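Homoserine dehydrogenase (Thermoplasma acidophilum, PDB 3ING) probably catalyses the NADPH-dependent reduction of aspartate semialdehyde to homoserine, a shared step on the routes to threonine and methionine. Local coordinates at residues 122-126 against 228-232; 158-162 against 289-294; 208-212 against 237-241. All blocks are in the same frame, centred on the assembly; numbering follows the deposited sequence. Where two conformers were deposited one is given.

Contact 1: residues 122-126 against 228-232; sequences ANKWH and TEYTL
Glu229 OE1 accepts a hydrogen bond from His126 ND1 at 2.8 Å, with an angle of 157° at the hydrogen. This is a His-carboxylate pair. It joins helix 119-135 of the Rossmann-type nucleotide-binding part to the loop that follows helix 212-226. OE1 is met on its syn side but tilted out of the carboxylate plane, while the oxygen lies close to the plane of the imidazole. The two planes stand at 90° to each other. CG of His126 is anti to the backbone N (chi1 171°), and this swings the ring out to the carboxylate. The other oxygen, Glu229 OE2, receives hydrogen bonds from waters 4 and 5. Water 5 also donates to His126 O, so the carboxylate and the helix backbone share it. Water 4 in turn accepts from Trp125 NE1 at 3.0 Å.

The stem of Glu229 crosses the Trp125 side chain at about a right angle, with CG 3.6 Å from Trp125 CD1. Water 3 carries a further link. It donates to Thr228 O and accepts only a weak bond from Trp125 NE1. Farther along the loop, water 2 accepts from Trp125 N and lies 2.8 Å from Tyr230 O, to which it can donate. Asn223 of helix 212-226 lies against Trp125 and holds Tyr230 N through OD1.

At the other end the chains also touch directly. Thr231 CA makes a CH-O contact with Ala122 O at 3.4 Å, and Thr231 CG2 approaches Asn123 O. The Asn123 amide nitrogen is bonded to Ser119 O within the helix. Its oxygen turns to the loop: Asn123 OD1 touches Leu232 CD1 at 3.4 Å and accepts from water 1, which also accepts from Leu232 N at 3.2 Å.

Contact 2: residues 158-162 against 289-294; sequences SILPS and IETDSN
The Asp292 carboxylate sets OD1 against CA of Ser162 at 3.3 Å, while Ser293 OG donates to the same OD1 from above the plane, 60° out of it. The Asn294 side chain lies among Ile159, Pro161 and Ser162, crossing that of Pro161 at about a right angle and that of Ile159 at a slant, with Ile159 CG2 3.8 Å from Asn294 CB.

Residues 159-162 form a type I beta turn, packed on the hairpin turn between strands 286-291 and 296-301. Ser162 OG accepts from Ser293 N at 3.0 Å, with a bent angle of 135°. Thr291 OG1 closes an ST motif by accepting from Asn294 N at 2.8 Å, and it is also hydrogen-bonded with Gly295 O. With OG1 held there (chi1 78°), Thr291 CG2 is turned to Ile159 CD1, 3.8 Å away.

The second subunit covers this corner: its Tyr307 bonds Asp292 O, and its Asn315 packs on Pro161. Asp292 OD1 accepts from both Ser293 OG and Lys163 N, which is consistent with an ionised carboxylate.

Contact 3: residues 208-212 against 237-241; sequences DLNGL and YSGVD
Backbone bonding across the contact rests on Leu209 O, which accepts from Val240 N at 2.9 Å. Water 6 adds a bridge by donating to both Gly211 O and Ser238 O. A CH-O contact of 3.5 Å runs from Gly211 CA to Ser238 O. Gly239 CA lies 3.2 Å from Leu209 O. The chains come this close where Gly211 and Gly239, which have no side chain, lie against the opposite segment.

Asn210 and Gly211 link helix 206-209 to helix 212-226. Gly211 takes a positive phi (83°) and stands at the N-cap position of the second helix. Asn210 OD1 accepts from Leu212 N at 3.1 Å in an Asx turn at the start of that helix.

Apolar packing occurs at both ends. Val240 CG2 sits between its own backbone N and carbonyl carbon, and this puts it 4.0 Å from Leu209 CB. Both residues also touch helix 173-183. At the other end the Tyr237 ring and Leu212 lie side by side and point the same way, with Leu212 CD1 4.1 Å from Tyr237 CZ.

A carbonyl-to-ring contact is made by the same tyrosine. Asn210 O lies in the plane of the Tyr237 ring, at its edge, 3.6 Å from Tyr237 CE2.

In the fold
Along the chain the segments come in the order 122-126, 158-162, 208-212, 228-232, 237-241 and 289-294. Segment 208-212 leads into helix 212-226, and segments 228-232 and 237-241 lie in the loop after it. Contacts 1 and 3 have centres 19 Å apart and touch where Leu232 CD1 packs on Leu212 CD1. The side chains of Ala122 and Leu212 are each about 10 Å from the bound NADPH. Contact 2 lies apart, its centre 24 Å from contact 1 and 31 Å from contact 3, at a corner of the antiparallel sheet. Contact 1 thus ties the nucleotide-binding part to the rest of the chain, and contact 2 is part of the subunit interface.

Contact 1: residues 122-126 against 228-232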
# COMPACT_ATOMS: atom_id res chain seq x y z
N ALA A 122 -20.05 10.89 0.93
CA ALA A 122 -20.77 10.58 -0.32
C ALA A 122 -21.82 11.64 -0.71
O ALA A 122 -22.13 11.80 -1.89
CB ALA A 122 -21.40 9.17 -0.23
N ASN A 123 -22.31 12.37 0.28
CA ASN A 123 -23.36 13.36 0.11
C ASN A 123 -22.91 14.80 0.23
O ASN A 123 -23.48 15.69 -0.42
CB ASN A 123 -24.45 13.09 1.16
CG ASN A 123 -25.24 11.82 0.88
OD1 ASN A 123 -25.98 11.76 -0.08
ND2 ASN A 123 -25.12 10.82 1.75
N LYS A 124 -21.91 15.05 1.06
CA LYS A 124 -21.53 16.39 1.47
C LYS A 124 -20.01 16.64 1.37
O LYS A 124 -19.42 17.37 2.18
CB LYS A 124 -22.00 16.63 2.92
CG LYS A 124 -23.52 16.47 3.17
CD LYS A 124 -24.24 17.73 3.57
CE LYS A 124 -23.76 18.96 2.84
NZ LYS A 124 -24.81 19.94 2.58
N TRP A 125 -19.39 16.09 0.34
CA TRP A 125 -17.94 16.20 0.14
C TRP A 125 -17.52 17.66 0.14
O TRP A 125 -16.58 18.04 0.82
CB TRP A 125 -17.56 15.59 -1.21
CG TRP A 125 -16.12 15.61 -1.50
CD1 TRP A 125 -15.38 16.65 -2.00
CD2 TRP A 125 -15.19 14.54 -1.27
NE1 TRP A 125 -14.07 16.28 -2.11
CE2 TRP A 125 -13.93 14.99 -1.68
CE3 TRP A 125 -15.32 13.24 -0.77
CZ2 TRP A 125 -12.79 14.19 -1.57
CZ3 TRP A 125 -14.19 12.44 -0.68
CH2 TRP A 125 -12.94 12.93 -1.08
N HIS A 126 -18.24 18.47 -0.62
CA HIS A 126 -17.89 19.88 -0.76
C HIS A 126 -17.89 20.61 0.58
O HIS A 126 -16.91 21.27 0.92
CB HIS A 126 -18.82 20.59 -1.75
CG HIS A 126 -18.63 22.08 -1.76
ND1 HIS A 126 -17.67 22.70 -2.54
CD2 HIS A 126 -19.22 23.06 -1.05
CE1 HIS A 126 -17.69 24.00 -2.32
NE2 HIS A 126 -18.61 24.25 -1.39
N THR A 228 -12.91 15.65 -8.05
CA THR A 228 -14.24 16.16 -8.27
C THR A 228 -14.95 16.30 -6.92
O THR A 228 -14.40 15.91 -5.87
CB THR A 228 -15.01 15.18 -9.16
OG1 THR A 228 -14.80 13.86 -8.64
CG2 THR A 228 -14.46 15.24 -10.58
N GLU A 229 -16.17 16.86 -6.96
CA GLU A 229 -16.98 16.98 -5.77
C GLU A 229 -18.37 16.42 -6.09
O GLU A 229 -19.38 17.06 -5.83
CB GLU A 229 -17.02 18.44 -5.28
CG GLU A 229 -15.66 18.88 -4.83
CD GLU A 229 -15.72 20.15 -4.03
OE1 GLU A 229 -16.55 21.00 -4.41
OE2 GLU A 229 -14.97 20.29 -3.03
N TYR A 230 -18.39 15.21 -6.66
CA TYR A 230 -19.61 14.56 -7.01
C TYR A 230 -20.37 14.16 -5.72
O TYR A 230 -19.79 14.11 -4.63
CB TYR A 230 -19.34 13.31 -7.83
CG TYR A 230 -18.92 13.50 -9.28
CD1 TYR A 230 -18.65 14.74 -9.82
CD2 TYR A 230 -18.71 12.39 -10.09
CE1 TYR A 230 -18.20 14.86 -11.15
CE2 TYR A 230 -18.28 12.51 -11.40
CZ TYR A 230 -18.02 13.73 -11.93
OH TYR A 230 -17.58 13.79 -13.25
N THR A 231 -21.68 13.95 -5.88
CA THR A 231 -22.54 13.37 -4.87
C THR A 231 -23.15 12.09 -5.47
O THR A 231 -22.85 11.71 -6.61
CB THR A 231 -23.71 14.33 -4.52
OG1 THR A 231 -24.61 14.40 -5.64
CG2 THR A 231 -23.20 15.77 -4.16
N LEU A 232 -24.06 11.45 -4.74
CA LEU A 232 -24.75 10.26 -5.24
C LEU A 232 -25.53 10.53 -6.51
O LEU A 232 -25.74 9.61 -7.30
CB LEU A 232 -25.69 9.72 -4.15
CG LEU A 232 -24.98 9.12 -2.92
CD1 LEU A 232 -25.95 8.83 -1.72
CD2 LEU A 232 -24.21 7.84 -3.30
O HOH W 1 -26.02 12.78 -2.56
O HOH W 2 -20.53 14.45 -1.97
O HOH W 3 -12.11 16.39 -4.55
O HOH W 4 -12.81 18.88 -2.91
O HOH W 5 -14.91 21.96 -0.87

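Contact 2: residues 158-162 against 289-294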
# COMPACT_ATOMS: atom_id res chain seq x y z
N SER A 158 2.15 5.19 -1.69
CA SER A 158 2.82 4.14 -2.46
C SER A 158 2.98 4.44 -3.95
O SER A 158 3.85 3.87 -4.59
CB SER A 158 2.09 2.81 -2.32
OG SER A 158 2.20 2.26 -1.01
N ILE A 159 2.15 5.32 -4.51
CA ILE A 159 2.23 5.66 -5.95
C ILE A 159 2.24 7.18 -6.21
O ILE A 159 1.61 7.69 -7.13
CB ILE A 159 1.10 4.98 -6.74
CG1 ILE A 159 -0.28 5.44 -6.22
CG2 ILE A 159 1.20 3.52 -6.62
CD1 ILE A 159 -1.45 4.98 -7.09
N LEU A 160 2.99 7.90 -5.39
CA LEU A 160 3.10 9.36 -5.50
C LEU A 160 3.48 9.90 -6.89
O LEU A 160 2.97 10.93 -7.30
CB LEU A 160 4.08 9.91 -4.44
CG LEU A 160 3.56 9.93 -3.00
CD1 LEU A 160 4.70 10.07 -2.04
CD2 LEU A 160 2.52 11.10 -2.85
N PRO A 161 4.36 9.23 -7.63
CA PRO A 161 4.72 9.78 -8.92
C PRO A 161 3.64 9.70 -10.02
O PRO A 161 3.79 10.34 -11.05
CB PRO A 161 5.89 8.91 -9.37
CG PRO A 161 6.22 8.07 -8.24
CD PRO A 161 5.09 7.99 -7.34
N SER A 162 2.60 8.92 -9.80
CA SER A 162 1.66 8.60 -10.88
C SER A 162 0.39 9.41 -10.96
O SER A 162 -0.17 9.84 -9.94
CB SER A 162 1.16 7.16 -10.68
OG SER A 162 2.13 6.19 -11.06
N ILE A 289 -5.51 -0.79 -9.60
CA ILE A 289 -5.35 0.56 -10.07
C ILE A 289 -4.34 0.59 -11.19
O ILE A 289 -3.20 0.15 -11.05
CB ILE A 289 -4.90 1.58 -8.99
CG1 ILE A 289 -3.88 0.96 -8.06
CG2 ILE A 289 -6.11 2.17 -8.27
CD1 ILE A 289 -3.18 1.97 -7.23
N GLU A 290 -4.77 1.15 -12.33
CA GLU A 290 -3.89 1.43 -13.47
C GLU A 290 -3.29 2.81 -13.31
O GLU A 290 -4.02 3.76 -13.15
CB GLU A 290 -4.66 1.40 -14.79
CG GLU A 290 -5.42 0.15 -15.05
CD GLU A 290 -6.17 0.17 -16.39
OE1 GLU A 290 -6.09 1.19 -17.13
OE2 GLU A 290 -6.84 -0.84 -16.70
N THR A 291 -1.95 2.90 -13.37
CA THR A 291 -1.19 4.14 -13.17
C THR A 291 -0.25 4.40 -14.30
O THR A 291 0.14 3.47 -15.01
CB THR A 291 -0.34 4.14 -11.86
OG1 THR A 291 0.88 3.36 -12.01
CG2 THR A 291 -1.14 3.63 -10.68
N ASP A 292 0.18 5.65 -14.44
CA ASP A 292 1.05 5.95 -15.53
C ASP A 292 2.55 5.82 -15.18
O ASP A 292 3.36 5.82 -16.09
CB ASP A 292 0.70 7.30 -16.16
CG ASP A 292 1.06 8.49 -15.28
OD1 ASP A 292 1.50 8.27 -14.16
OD2 ASP A 292 0.89 9.65 -15.72
N SER A 293 2.90 5.73 -13.88
CA SER A 293 4.32 5.61 -13.47
C SER A 293 4.67 4.46 -12.49
O SER A 293 5.85 4.24 -12.17
CB SER A 293 4.76 6.92 -12.83
OG SER A 293 4.52 8.01 -13.70
N ASN A 294 3.67 3.73 -12.04
CA ASN A 294 3.87 2.62 -11.10
C ASN A 294 3.18 1.35 -11.55
O ASN A 294 2.92 0.45 -10.73
CB ASN A 294 3.36 3.04 -9.70
CG ASN A 294 4.18 4.16 -9.10
OD1 ASN A 294 5.24 3.89 -8.47
ND2 ASN A 294 3.75 5.43 -9.30

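Contact 3: residues 208-212 against 237-241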
# COMPACT_ATOMS: atom_id res chain seq x y z
N ASP A 208 -27.17 -2.12 1.29
CA ASP A 208 -26.33 -3.10 0.60
C ASP A 208 -27.05 -3.64 -0.64
O ASP A 208 -26.50 -3.65 -1.74
CB ASP A 208 -26.04 -4.29 1.51
CG ASP A 208 -25.05 -3.96 2.62
OD1 ASP A 208 -23.96 -3.49 2.28
OD2 ASP A 208 -25.34 -4.27 3.79
N LEU A 209 -28.28 -4.10 -0.46
CA LEU A 209 -29.01 -4.81 -1.52
C LEU A 209 -29.39 -3.89 -2.66
O LEU A 209 -29.51 -4.32 -3.80
CB LEU A 209 -30.25 -5.53 -0.95
CG LEU A 209 -29.92 -6.53 0.17
CD1 LEU A 209 -31.18 -7.18 0.75
CD2 LEU A 209 -28.90 -7.60 -0.29
N ASN A 210 -29.59 -2.61 -2.40
CA ASN A 210 -29.95 -1.76 -3.53
C ASN A 210 -28.72 -1.14 -4.19
O ASN A 210 -28.83 -0.42 -5.16
CB ASN A 210 -31.03 -0.76 -3.19
CG ASN A 210 -30.64 0.17 -2.12
OD1 ASN A 210 -29.45 0.39 -1.90
ND2 ASN A 210 -31.63 0.72 -1.41
N GLY A 211 -27.53 -1.50 -3.69
CA GLY A 211 -26.28 -1.02 -4.30
C GLY A 211 -25.84 0.37 -3.84
O GLY A 211 -24.85 0.92 -4.33
N LEU A 212 -26.56 0.93 -2.87
CA LEU A 212 -26.24 2.25 -2.33
C LEU A 212 -24.90 2.28 -1.60
O LEU A 212 -24.17 3.25 -1.69
CB LEU A 212 -27.35 2.72 -1.39
CG LEU A 212 -27.34 4.17 -0.91
CD1 LEU A 212 -27.22 5.14 -2.09
CD2 LEU A 212 -28.67 4.47 -0.11
N TYR A 237 -25.41 3.28 -10.33
CA TYR A 237 -25.32 2.08 -9.53
C TYR A 237 -26.53 1.17 -9.71
O TYR A 237 -27.56 1.61 -10.17
CB TYR A 237 -25.14 2.45 -8.06
CG TYR A 237 -26.30 3.12 -7.37
CD1 TYR A 237 -26.50 4.50 -7.48
CD2 TYR A 237 -27.12 2.41 -6.51
CE1 TYR A 237 -27.55 5.11 -6.81
CE2 TYR A 237 -28.14 3.01 -5.82
CZ TYR A 237 -28.35 4.36 -5.97
OH TYR A 237 -29.38 4.97 -5.28
N SER A 238 -26.36 -0.10 -9.35
CA SER A 238 -27.40 -1.09 -9.47
C SER A 238 -27.42 -1.95 -8.21
O SER A 238 -26.39 -2.14 -7.57
CB SER A 238 -27.14 -2.05 -10.66
OG SER A 238 -26.63 -1.41 -11.81
N GLY A 239 -28.56 -2.56 -7.92
CA GLY A 239 -28.70 -3.41 -6.74
C GLY A 239 -28.89 -4.82 -7.22
O GLY A 239 -28.70 -5.12 -8.38
N VAL A 240 -29.29 -5.69 -6.31
CA VAL A 240 -29.58 -7.07 -6.65
C VAL A 240 -30.99 -7.10 -7.25
O VAL A 240 -31.82 -6.30 -6.89
CB VAL A 240 -29.50 -7.95 -5.39
CG1 VAL A 240 -28.11 -7.86 -4.76
CG2 VAL A 240 -30.50 -7.49 -4.38
N ASP A 241 -31.25 -7.99 -8.19
CA ASP A 241 -32.59 -8.11 -8.75
C ASP A 241 -32.95 -9.58 -8.80
O ASP A 241 -32.24 -10.43 -8.27
CB ASP A 241 -32.67 -7.45 -10.13
CG ASP A 241 -31.64 -8.00 -11.10
OD1 ASP A 241 -31.28 -9.20 -11.02
OD2 ASP A 241 -31.20 -7.22 -11.96
O HOH W 6 -24.14 -0.48 -6.77